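Long-range contacts in ATP-dependent RNA helicase HrpB (Escherichia coli, PDB 6EUD), which hydrolyses ATP to ADP and phosphate as a DExH-box enzyme of the DEAH/RHA helicase group, with RNA helicase and single-stranded RNA-binding activities: residues T108-Q112 with E366-W370; I355-L360 with D382-N388; R637-L641 with W652-D656; W667-M672 with L684-L690. All coordinates share one frame; numbering follows the deposited sequence.

Contact 1. Residues T108-Q112 with E366-W370; sequences TRMIQ and ELLQW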
# COMPACT_ATOMS: atom_id res chain seq x y z
N THR A 108 8.96 -9.03 17.63
CA THR A 108 7.60 -8.51 17.75
C THR A 108 6.80 -9.29 18.80
O THR A 108 6.13 -8.67 19.63
CB THR A 108 6.86 -8.55 16.39
OG1 THR A 108 7.64 -7.87 15.40
CG2 THR A 108 5.48 -7.87 16.51
N ARG A 109 6.87 -10.62 18.78
CA ARG A 109 6.21 -11.46 19.79
C ARG A 109 6.64 -11.14 21.22
O ARG A 109 5.80 -10.98 22.11
CB ARG A 109 6.47 -12.94 19.51
CG ARG A 109 5.71 -13.47 18.31
CD ARG A 109 4.29 -12.95 18.33
NE ARG A 109 3.87 -12.62 16.98
CZ ARG A 109 2.99 -11.67 16.69
NH1 ARG A 109 2.43 -10.96 17.66
NH2 ARG A 109 2.68 -11.44 15.42
N MET A 110 7.95 -11.03 21.42
CA MET A 110 8.54 -10.73 22.72
C MET A 110 8.01 -9.42 23.32
O MET A 110 7.66 -9.37 24.51
CB MET A 110 10.07 -10.68 22.61
CG MET A 110 10.69 -12.01 22.21
SD MET A 110 12.47 -11.94 21.92
CE MET A 110 13.05 -11.23 23.46
N ILE A 111 7.97 -8.37 22.51
CA ILE A 111 7.49 -7.07 22.96
C ILE A 111 5.98 -7.09 23.22
O ILE A 111 5.49 -6.42 24.13
CB ILE A 111 7.84 -5.97 21.93
CG1 ILE A 111 9.35 -5.98 21.64
CG2 ILE A 111 7.43 -4.60 22.44
CD1 ILE A 111 9.80 -4.95 20.65
N GLN A 112 5.24 -7.87 22.43
CA GLN A 112 3.79 -7.97 22.61
C GLN A 112 3.45 -8.63 23.93
O GLN A 112 2.49 -8.23 24.60
CB GLN A 112 3.15 -8.76 21.47
CG GLN A 112 3.12 -8.03 20.14
CD GLN A 112 2.09 -6.91 20.10
OE1 GLN A 112 1.48 -6.58 21.11
NE2 GLN A 112 1.87 -6.36 18.92
N GLU A 366 -1.00 -6.08 14.67
CA GLU A 366 -0.01 -5.84 15.72
C GLU A 366 -0.24 -4.54 16.49
O GLU A 366 -0.19 -4.53 17.73
CB GLU A 366 1.41 -5.80 15.15
CG GLU A 366 1.88 -7.09 14.51
CD GLU A 366 2.14 -8.22 15.51
OE1 GLU A 366 1.83 -8.08 16.72
OE2 GLU A 366 2.68 -9.25 15.07
N LEU A 367 -0.46 -3.45 15.77
CA LEU A 367 -0.71 -2.15 16.39
C LEU A 367 -1.97 -2.16 17.26
O LEU A 367 -1.97 -1.59 18.34
CB LEU A 367 -0.82 -1.06 15.31
CG LEU A 367 0.43 -0.85 14.44
CD1 LEU A 367 0.20 0.23 13.40
CD2 LEU A 367 1.65 -0.53 15.31
N LEU A 368 -3.04 -2.81 16.79
CA LEU A 368 -4.27 -2.92 17.58
C LEU A 368 -4.04 -3.68 18.88
O LEU A 368 -4.42 -3.21 19.96
CB LEU A 368 -5.38 -3.60 16.76
CG LEU A 368 -5.99 -2.78 15.62
CD1 LEU A 368 -6.78 -3.68 14.70
CD2 LEU A 368 -6.87 -1.65 16.15
N GLN A 369 -3.40 -4.85 18.78
CA GLN A 369 -2.99 -5.63 19.95
C GLN A 369 -2.03 -4.83 20.84
O GLN A 369 -2.04 -4.96 22.05
CB GLN A 369 -2.32 -6.94 19.50
CG GLN A 369 -1.93 -7.89 20.64
CD GLN A 369 -1.02 -9.02 20.17
OE1 GLN A 369 -0.48 -8.97 19.06
NE2 GLN A 369 -0.87 -10.04 21.00
N TRP A 370 -1.22 -3.98 20.23
CA TRP A 370 -0.30 -3.14 21.00
C TRP A 370 -1.08 -2.07 21.76
O TRP A 370 -0.61 -1.53 22.77
CB TRP A 370 0.76 -2.50 20.08
CG TRP A 370 1.82 -1.71 20.82
CD1 TRP A 370 2.07 -0.37 20.71
CD2 TRP A 370 2.76 -2.22 21.78
NE1 TRP A 370 3.11 -0.01 21.55
CE2 TRP A 370 3.55 -1.13 22.21
CE3 TRP A 370 3.02 -3.49 22.30
CZ2 TRP A 370 4.58 -1.27 23.14
CZ3 TRP A 370 4.04 -3.63 23.23
CH2 TRP A 370 4.80 -2.52 23.64

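Contact 2. Residues I355-L360 with D382-N388; sequences ILQSDL and DQPPVVN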
# COMPACT_ATOMS: atom_id res chain seq x y z
N ILE A 355 7.48 -1.06 4.18
CA ILE A 355 6.21 -0.63 4.76
C ILE A 355 5.33 0.13 3.75
O ILE A 355 4.10 0.19 3.92
CB ILE A 355 6.43 0.24 6.03
CG1 ILE A 355 5.11 0.43 6.79
CG2 ILE A 355 7.12 1.58 5.68
CD1 ILE A 355 5.26 1.04 8.18
N LEU A 356 5.93 0.68 2.70
CA LEU A 356 5.15 1.43 1.72
C LEU A 356 4.60 0.55 0.61
O LEU A 356 3.70 0.95 -0.11
CB LEU A 356 5.99 2.56 1.13
CG LEU A 356 6.42 3.58 2.19
CD1 LEU A 356 7.09 4.76 1.57
CD2 LEU A 356 5.25 4.04 3.03
N GLN A 357 5.11 -0.67 0.47
CA GLN A 357 4.73 -1.48 -0.68
C GLN A 357 4.03 -2.79 -0.27
O GLN A 357 3.72 -3.62 -1.11
CB GLN A 357 5.98 -1.75 -1.54
CG GLN A 357 7.20 -2.34 -0.77
CD GLN A 357 8.56 -2.21 -1.49
OE1 GLN A 357 8.72 -1.47 -2.47
NE2 GLN A 357 9.56 -2.93 -0.98
N SER A 358 3.75 -2.97 1.02
CA SER A 358 3.24 -4.27 1.48
C SER A 358 1.86 -4.27 2.16
O SER A 358 1.36 -3.24 2.64
CB SER A 358 4.25 -4.92 2.45
OG SER A 358 4.23 -4.29 3.71
N ASP A 359 1.25 -5.45 2.13
CA ASP A 359 0.07 -5.81 2.91
C ASP A 359 0.24 -5.39 4.37
O ASP A 359 1.23 -5.73 5.01
CB ASP A 359 -0.15 -7.32 2.81
CG ASP A 359 -1.56 -7.77 3.18
OD1 ASP A 359 -2.21 -7.20 4.10
OD2 ASP A 359 -2.02 -8.72 2.53
N LEU A 360 -0.70 -4.64 4.91
CA LEU A 360 -0.54 -4.14 6.26
C LEU A 360 -1.53 -4.76 7.24
O LEU A 360 -1.65 -4.29 8.37
CB LEU A 360 -0.68 -2.61 6.29
CG LEU A 360 0.27 -1.79 5.42
CD1 LEU A 360 0.01 -0.31 5.62
CD2 LEU A 360 1.74 -2.12 5.73
N ASP A 382 8.94 5.93 7.92
CA ASP A 382 7.94 6.19 6.91
C ASP A 382 6.56 5.75 7.40
O ASP A 382 6.37 4.60 7.79
CB ASP A 382 8.29 5.47 5.61
CG ASP A 382 9.43 6.12 4.89
OD1 ASP A 382 9.16 6.96 4.00
OD2 ASP A 382 10.59 5.82 5.22
N GLN A 383 5.62 6.68 7.38
CA GLN A 383 4.25 6.39 7.81
C GLN A 383 3.62 5.40 6.86
O GLN A 383 3.83 5.49 5.65
CB GLN A 383 3.43 7.68 7.87
CG GLN A 383 3.75 8.59 9.06
CD GLN A 383 2.99 8.20 10.31
OE1 GLN A 383 2.11 7.35 10.27
NE2 GLN A 383 3.32 8.84 11.44
N PRO A 384 2.87 4.43 7.40
CA PRO A 384 2.14 3.48 6.56
C PRO A 384 1.18 4.23 5.64
O PRO A 384 0.53 5.17 6.11
CB PRO A 384 1.36 2.62 7.57
CG PRO A 384 2.03 2.82 8.87
CD PRO A 384 2.66 4.19 8.84
N PRO A 385 1.10 3.84 4.36
CA PRO A 385 0.24 4.52 3.37
C PRO A 385 -1.24 4.36 3.70
O PRO A 385 -1.67 3.25 4.01
CB PRO A 385 0.57 3.82 2.05
CG PRO A 385 1.88 3.09 2.31
CD PRO A 385 1.88 2.74 3.76
N VAL A 386 -1.99 5.45 3.60
CA VAL A 386 -3.41 5.48 3.93
C VAL A 386 -4.20 4.42 3.16
O VAL A 386 -4.98 3.68 3.74
CB VAL A 386 -4.01 6.87 3.64
CG1 VAL A 386 -5.48 6.94 4.07
CG2 VAL A 386 -3.20 7.93 4.35
N VAL A 387 -3.97 4.36 1.85
CA VAL A 387 -4.61 3.38 0.97
C VAL A 387 -4.45 1.93 1.42
O VAL A 387 -5.41 1.16 1.38
CB VAL A 387 -4.05 3.51 -0.48
CG1 VAL A 387 -4.48 2.32 -1.38
CG2 VAL A 387 -4.47 4.82 -1.08
N ASN A 388 -3.25 1.56 1.84
CA ASN A 388 -3.00 0.18 2.27
C ASN A 388 -3.52 -0.10 3.69
O ASN A 388 -3.86 -1.24 4.01
CB ASN A 388 -1.52 -0.13 2.16
CG ASN A 388 -1.04 -0.16 0.72
OD1 ASN A 388 -1.85 -0.24 -0.21
ND2 ASN A 388 0.28 -0.10 0.52
O HOH W 1 2.00 -0.61 2.59
O HOH W 2 -2.88 -3.92 3.32

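Contact 3. Residues R637-L641 with W652-D656; sequences RLRLL and WPAVD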
# COMPACT_ATOMS: atom_id res chain seq x y z
N ARG A 637 -28.13 21.98 -7.21
CA ARG A 637 -26.94 21.12 -7.25
C ARG A 637 -25.69 21.95 -7.58
O ARG A 637 -24.69 21.83 -6.90
CB ARG A 637 -27.10 19.97 -8.25
CG ARG A 637 -26.01 18.90 -8.06
CD ARG A 637 -26.03 17.85 -9.17
NE ARG A 637 -25.79 18.46 -10.47
CZ ARG A 637 -24.59 18.59 -11.02
NH1 ARG A 637 -23.51 18.13 -10.40
NH2 ARG A 637 -24.46 19.17 -12.21
N LEU A 638 -25.79 22.83 -8.57
CA LEU A 638 -24.68 23.70 -8.93
C LEU A 638 -24.35 24.69 -7.78
O LEU A 638 -23.17 24.96 -7.50
CB LEU A 638 -25.00 24.45 -10.22
CG LEU A 638 -25.01 23.59 -11.48
CD1 LEU A 638 -25.51 24.33 -12.72
CD2 LEU A 638 -23.60 23.07 -11.72
N ARG A 639 -25.37 25.21 -7.10
CA ARG A 639 -25.11 26.10 -5.97
C ARG A 639 -24.38 25.38 -4.85
O ARG A 639 -23.52 25.98 -4.18
CB ARG A 639 -26.42 26.69 -5.45
CG ARG A 639 -26.94 27.77 -6.40
CD ARG A 639 -28.43 28.02 -6.20
NE ARG A 639 -28.66 28.57 -4.87
CZ ARG A 639 -29.80 28.44 -4.22
NH1 ARG A 639 -30.81 27.77 -4.77
NH2 ARG A 639 -29.93 28.95 -3.00
N LEU A 640 -24.70 24.10 -4.64
CA LEU A 640 -23.99 23.29 -3.65
C LEU A 640 -22.52 23.09 -4.04
O LEU A 640 -21.63 23.15 -3.18
CB LEU A 640 -24.69 21.94 -3.47
CG LEU A 640 -25.99 22.09 -2.68
CD1 LEU A 640 -26.81 20.79 -2.67
CD2 LEU A 640 -25.68 22.59 -1.26
N LEU A 641 -22.27 22.89 -5.33
CA LEU A 641 -20.91 22.75 -5.82
C LEU A 641 -20.15 24.05 -5.57
O LEU A 641 -19.01 24.00 -5.10
CB LEU A 641 -20.88 22.42 -7.32
CG LEU A 641 -21.30 21.03 -7.77
CD1 LEU A 641 -21.21 20.92 -9.31
CD2 LEU A 641 -20.46 19.96 -7.08
N TRP A 652 -20.36 21.40 3.27
CA TRP A 652 -21.33 21.21 2.20
C TRP A 652 -21.26 19.76 1.72
O TRP A 652 -20.17 19.18 1.65
CB TRP A 652 -21.08 22.20 1.04
CG TRP A 652 -20.96 23.62 1.51
CD1 TRP A 652 -19.81 24.29 1.77
CD2 TRP A 652 -22.04 24.53 1.81
NE1 TRP A 652 -20.09 25.55 2.22
CE2 TRP A 652 -21.45 25.73 2.25
CE3 TRP A 652 -23.43 24.44 1.76
CZ2 TRP A 652 -22.20 26.84 2.63
CZ3 TRP A 652 -24.18 25.53 2.13
CH2 TRP A 652 -23.56 26.72 2.56
N PRO A 653 -22.41 19.16 1.41
CA PRO A 653 -22.47 17.81 0.86
C PRO A 653 -21.90 17.70 -0.54
O PRO A 653 -22.08 18.59 -1.36
CB PRO A 653 -23.98 17.49 0.86
CG PRO A 653 -24.62 18.80 0.80
CD PRO A 653 -23.76 19.70 1.65
N ALA A 654 -21.20 16.61 -0.79
CA ALA A 654 -20.78 16.29 -2.13
C ALA A 654 -22.03 15.99 -2.97
O ALA A 654 -22.94 15.31 -2.51
CB ALA A 654 -19.83 15.11 -2.13
N VAL A 655 -22.07 16.53 -4.18
CA VAL A 655 -23.21 16.36 -5.05
C VAL A 655 -22.76 16.08 -6.47
O VAL A 655 -23.46 16.39 -7.43
CB VAL A 655 -24.13 17.60 -5.03
CG1 VAL A 655 -24.80 17.72 -3.68
CG2 VAL A 655 -23.32 18.86 -5.36
N ASP A 656 -21.59 15.48 -6.61
CA ASP A 656 -21.16 14.94 -7.90
C ASP A 656 -21.94 13.66 -8.18
O ASP A 656 -22.45 13.04 -7.25
CB ASP A 656 -19.67 14.66 -7.88
CG ASP A 656 -19.28 13.74 -6.75
OD1 ASP A 656 -19.32 14.18 -5.58
OD2 ASP A 656 -18.93 12.57 -7.03
O HOH W 3 -20.90 20.40 -2.73

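Contact 4. Residues W667-M672 with L684-L690; sequences WLLPHM and LDIYQAL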
# COMPACT_ATOMS: atom_id res chain seq x y z
N TRP A 667 -30.17 9.98 0.62
CA TRP A 667 -30.86 11.21 0.20
C TRP A 667 -32.16 11.03 -0.59
O TRP A 667 -33.03 11.91 -0.56
CB TRP A 667 -29.90 12.11 -0.60
CG TRP A 667 -29.54 11.67 -1.99
CD1 TRP A 667 -28.54 10.81 -2.33
CD2 TRP A 667 -30.12 12.11 -3.24
NE1 TRP A 667 -28.48 10.66 -3.70
CE2 TRP A 667 -29.44 11.45 -4.28
CE3 TRP A 667 -31.17 12.98 -3.56
CZ2 TRP A 667 -29.77 11.63 -5.64
CZ3 TRP A 667 -31.50 13.17 -4.91
CH2 TRP A 667 -30.80 12.49 -5.93
N LEU A 668 -32.31 9.90 -1.29
CA LEU A 668 -33.43 9.74 -2.21
C LEU A 668 -34.50 8.79 -1.69
O LEU A 668 -35.69 9.07 -1.81
CB LEU A 668 -32.95 9.26 -3.57
CG LEU A 668 -34.12 9.17 -4.55
CD1 LEU A 668 -34.78 10.56 -4.68
CD2 LEU A 668 -33.70 8.61 -5.92
N LEU A 669 -34.06 7.66 -1.13
CA LEU A 669 -34.98 6.64 -0.62
C LEU A 669 -36.01 7.16 0.40
O LEU A 669 -37.18 6.79 0.30
CB LEU A 669 -34.18 5.47 -0.02
CG LEU A 669 -34.98 4.33 0.64
CD1 LEU A 669 -35.98 3.69 -0.31
CD2 LEU A 669 -34.01 3.29 1.20
N PRO A 670 -35.61 8.02 1.38
CA PRO A 670 -36.62 8.51 2.33
C PRO A 670 -37.85 9.13 1.67
O PRO A 670 -38.91 9.10 2.27
CB PRO A 670 -35.87 9.59 3.11
CG PRO A 670 -34.46 9.15 3.06
CD PRO A 670 -34.26 8.52 1.72
N HIS A 671 -37.71 9.66 0.46
CA HIS A 671 -38.82 10.32 -0.21
C HIS A 671 -39.66 9.41 -1.12
O HIS A 671 -40.58 9.86 -1.78
CB HIS A 671 -38.30 11.49 -1.04
CG HIS A 671 -37.58 12.52 -0.23
ND1 HIS A 671 -38.20 13.64 0.30
CD2 HIS A 671 -36.28 12.61 0.14
CE1 HIS A 671 -37.32 14.36 0.96
NE2 HIS A 671 -36.15 13.76 0.88
N MET A 672 -39.34 8.12 -1.13
CA MET A 672 -39.93 7.21 -2.11
C MET A 672 -41.19 6.51 -1.62
O MET A 672 -41.61 5.50 -2.19
CB MET A 672 -38.90 6.17 -2.55
CG MET A 672 -37.78 6.76 -3.38
SD MET A 672 -36.70 5.51 -4.06
CE MET A 672 -37.83 4.62 -5.15
N LEU A 684 -40.55 12.28 -8.07
CA LEU A 684 -39.76 12.63 -6.89
C LEU A 684 -39.26 14.06 -6.98
O LEU A 684 -38.74 14.46 -8.02
CB LEU A 684 -38.59 11.68 -6.73
CG LEU A 684 -38.99 10.23 -6.50
CD1 LEU A 684 -37.79 9.32 -6.70
CD2 LEU A 684 -39.60 10.06 -5.12
N ASP A 685 -39.42 14.81 -5.89
CA ASP A 685 -39.00 16.20 -5.82
C ASP A 685 -37.52 16.27 -5.54
O ASP A 685 -37.08 16.27 -4.38
CB ASP A 685 -39.78 16.96 -4.74
CG ASP A 685 -39.65 18.47 -4.87
OD1 ASP A 685 -38.60 18.95 -5.34
OD2 ASP A 685 -40.59 19.18 -4.50
N ILE A 686 -36.75 16.32 -6.62
CA ILE A 686 -35.30 16.22 -6.55
C ILE A 686 -34.69 17.39 -5.81
O ILE A 686 -33.71 17.21 -5.09
CB ILE A 686 -34.70 16.11 -7.98
CG1 ILE A 686 -35.14 14.78 -8.63
CG2 ILE A 686 -33.17 16.24 -7.96
CD1 ILE A 686 -34.78 13.55 -7.83
N TYR A 687 -35.27 18.57 -6.00
CA TYR A 687 -34.83 19.80 -5.33
C TYR A 687 -34.97 19.67 -3.83
O TYR A 687 -34.07 20.03 -3.09
CB TYR A 687 -35.64 21.00 -5.81
CG TYR A 687 -35.44 22.26 -4.98
CD1 TYR A 687 -36.26 22.56 -3.89
CD2 TYR A 687 -34.43 23.17 -5.31
CE1 TYR A 687 -36.07 23.73 -3.12
CE2 TYR A 687 -34.25 24.33 -4.58
CZ TYR A 687 -35.06 24.61 -3.48
OH TYR A 687 -34.85 25.76 -2.76
N GLN A 688 -36.13 19.19 -3.39
CA GLN A 688 -36.38 19.03 -1.97
C GLN A 688 -35.44 17.98 -1.37
O GLN A 688 -34.95 18.15 -0.26
CB GLN A 688 -37.83 18.66 -1.72
CG GLN A 688 -38.33 19.22 -0.41
CD GLN A 688 -38.23 20.74 -0.38
OE1 GLN A 688 -38.82 21.42 -1.21
NE2 GLN A 688 -37.47 21.26 0.58
N ALA A 689 -35.20 16.91 -2.12
CA ALA A 689 -34.35 15.83 -1.64
C ALA A 689 -32.91 16.30 -1.46
O ALA A 689 -32.31 16.05 -0.42
CB ALA A 689 -34.40 14.64 -2.59
N LEU A 690 -32.36 16.97 -2.46
CA LEU A 690 -31.05 17.60 -2.34
C LEU A 690 -30.99 18.60 -1.18
O LEU A 690 -30.05 18.61 -0.39
CB LEU A 690 -30.68 18.30 -3.63
CG LEU A 690 -30.26 17.37 -4.77
CD1 LEU A 690 -29.95 18.18 -5.99
CD2 LEU A 690 -29.05 16.56 -4.34
O HOH W 4 -33.59 14.06 1.22

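Contact 1. Residues T108-Q112 with E366-W370
The amides of Gln112 and Gln369 stack beside the indole of Trp370. Their planes are 18° apart, and Gln369 OE1 lies 3.5 Å from Gln112 CD. The Trp370 ring is met at its edge. Gln112 OE1 lies in the ring plane near CE3, and Ile111 O is 3.3 Å from Trp370 CZ3. Ile111 CG2 packs on Trp370 CH2 at 3.6 Å. Trp370 CG is anti to the backbone N (chi1 -175°), which carries the indole across to helix 106-113. Leu141 and Asp144 of helix 133-145 also touch the Trp370 side chain.

Gln112 NE2 grips Glu366 twice. One N-H...O bond goes to the backbone Glu366 O at 3.0 Å, with the acceptor in the amide plane. Trp370 N reaches the same oxygen from the opposite face of its plane. The second bond, to Glu366 OE1, is weak. That carboxylate forms a salt bridge with Arg109. Arg109 NH1 gives a bond of 3.1 Å to the syn lone pair of Glu366 OE1, tilted 30° out of the guanidinium plane. A leucine in place of Gln112 would probably cost Glu366 O its second donor beside Trp370 N, and Gln369 its stacked amide.

The helix axes approach to 11.2 Å and run nearly parallel, so polar side chains span much of the gap. The arrangement is an interdomain helix-helix contact. It joins the ATP-binding RecA-like domain to helix 361-370, which, as in related DEAH/RHA helicases, probably lies at the start of the winged-helix domain.

Contact 2. Residues I355-L360 with D382-N388
Two loops, each leading into a helix, pack together through Ile355, Leu356 and Leu360 on one side and Pro384 and Pro385 on the other. Leu360 is the N-cap residue of helix 361-370, and Pro385 holds that position for helix 386-398. Ile355 CG1 is anti to the backbone N (chi1 -168°), which sends CD1 over to Pro384 CG at 3.8 Å. Asp382 O lies near the same methyl. Leu356 divides its two methyls. Its CD2 touches Pro385 CG at 3.6 Å and sits close to Gln383 O, while CD1 faces Asp382 OD1. Leu360 CD1 fits between Pro384 CB and Asn388 CB, crossing both side chains at about a right angle.

In helicases of this group, helices that follow the second RecA-like domain help build a winged-helix domain. Helices 361-370 and 386-398 are consistent with its start. Their N-terminal ends lie next to each other here.

Two waters carry the polar part. Water 1 accepts from Asn388 ND2 at 2.7 Å. It donates to Ile355 O at 2.6 Å and to Ser358 O at 2.7 Å, and so pins the amide to two backbone carbonyls of the other loop. Water 2 accepts from Leu360 N at 2.8 Å and donates to Asn388 O at 2.9 Å. It links the N-cap residue of one helix to the first turn of the other. The Asp382 carboxylate is engaged elsewhere, in salt bridges to Arg166 and to Arg131, two residues past the DEFH box.

Contact 3. Residues R637-L641 with W652-D656
Val655 and Trp652 anchor a returning loop on the flank of the helix that precedes it. The contact is mainly apolar and joins helix 631-646 to the segment running into helix 657-662. Val655 is the central side chain. Its CG1 touches Leu640 CD1 at 3.8 Å. CG1 is anti to the carbonyl carbon (chi1 -69°), which places CG2 between the backbone N and the carbonyl carbon. From there Val655 CG2 meets Leu641 CD2 at 3.5 Å and lies near Arg637 O. Leu640 reaches the other way with CD2, which approaches Trp652 CE3 at 4.2 Å and Pro653 CG at 4.4 Å.

Arg637 slides past Val655 in the opposite direction. Its CD is 3.4 Å from Val655 O. The chain bends at chi3 (61°), and NH1 turns back to give the same oxygen a long, weak bond in the guanidinium plane. The stronger partner of this guanidinium is Glu634, in a salt bridge. Trp652 NE1 is held by Leu647 O.

Water 3 links the backbones. It donates to Pro653 O at 2.6 Å and weakly to Leu640 O at 2.9 Å. From helix 696-705, Leu702 touches both Leu640 and Trp652, and Met698 touches Trp652. Asp656 follows as the side-chain N-cap of helix 657-662. The arrangement is two successive helices joined by a loop that folds back on the first, in the helical C-terminal region.

Contact 4. Residues W667-M672 with L684-L690
Trp667 packs against Ala689 and Leu690 in a buried contact of the C-terminal region. The chain leaving helix 664-667, with a short 3-10 turn, lies against the start of helix 686-692 through Trp667, Leu668 and His671. Asp685 caps that helix through a bond from Gln688 N to its OD1. The Trp667 side chain leaves CB with CG between the backbone N and the carbonyl carbon (chi1 72°), and this stands the indole against the helix. NE1 bonds to Leu660 O. On the far edge, CE3 meets Ala689 CB at 3.8 Å, the methyl lying near the ring plane. CZ3 follows, 4.4 Å from Ile686 CD1. Leu668 CB lies over the centre of one face. Leu690 CD2 covers the opposite face, offset toward the rim.

Leu684 fills the other end. Its CD1 touches Leu668 CD1 at 3.8 Å, and its CD2 is 3.5 Å from His671 O. Both methyls also approach Met672 CG. An alanine in place of Leu684 is likely to open a gap beside Leu668 CD1 and Met672 CG, which would lose methyls they pack on here.

The His671 ring takes Ala689 CB in an off-centre CH-pi contact, 4.2 Å from the ring centroid and 29° off its normal. At its edge, His671 NE2 holds water 4 at 2.6 Å in the ring plane, and this water donates to Trp667 O at 2.8 Å and to Ala689 O at 2.9 Å.

From the N terminus, contact 1 opens first, on helix 106-113 of the ATP-binding RecA-like domain. It closes on helix 361-370, probably the start of the winged-helix domain. Contact 2 opens at 355-360, before that closure, and ends at 382-388. The two therefore cross along the chain, with nearest atoms about 6 Å apart. Contact 2 brackets helix 361-370 in the chain, and contact 1 ties that helix back to the ATP-binding domain. Contacts 3 and 4 follow in series and close short loops within the C-terminal region. These two touch, Arg637 CB packing on Leu690 CD1 at 4.1 Å. Contacts 2 and 3 stay about 17 Å apart at their nearest atoms.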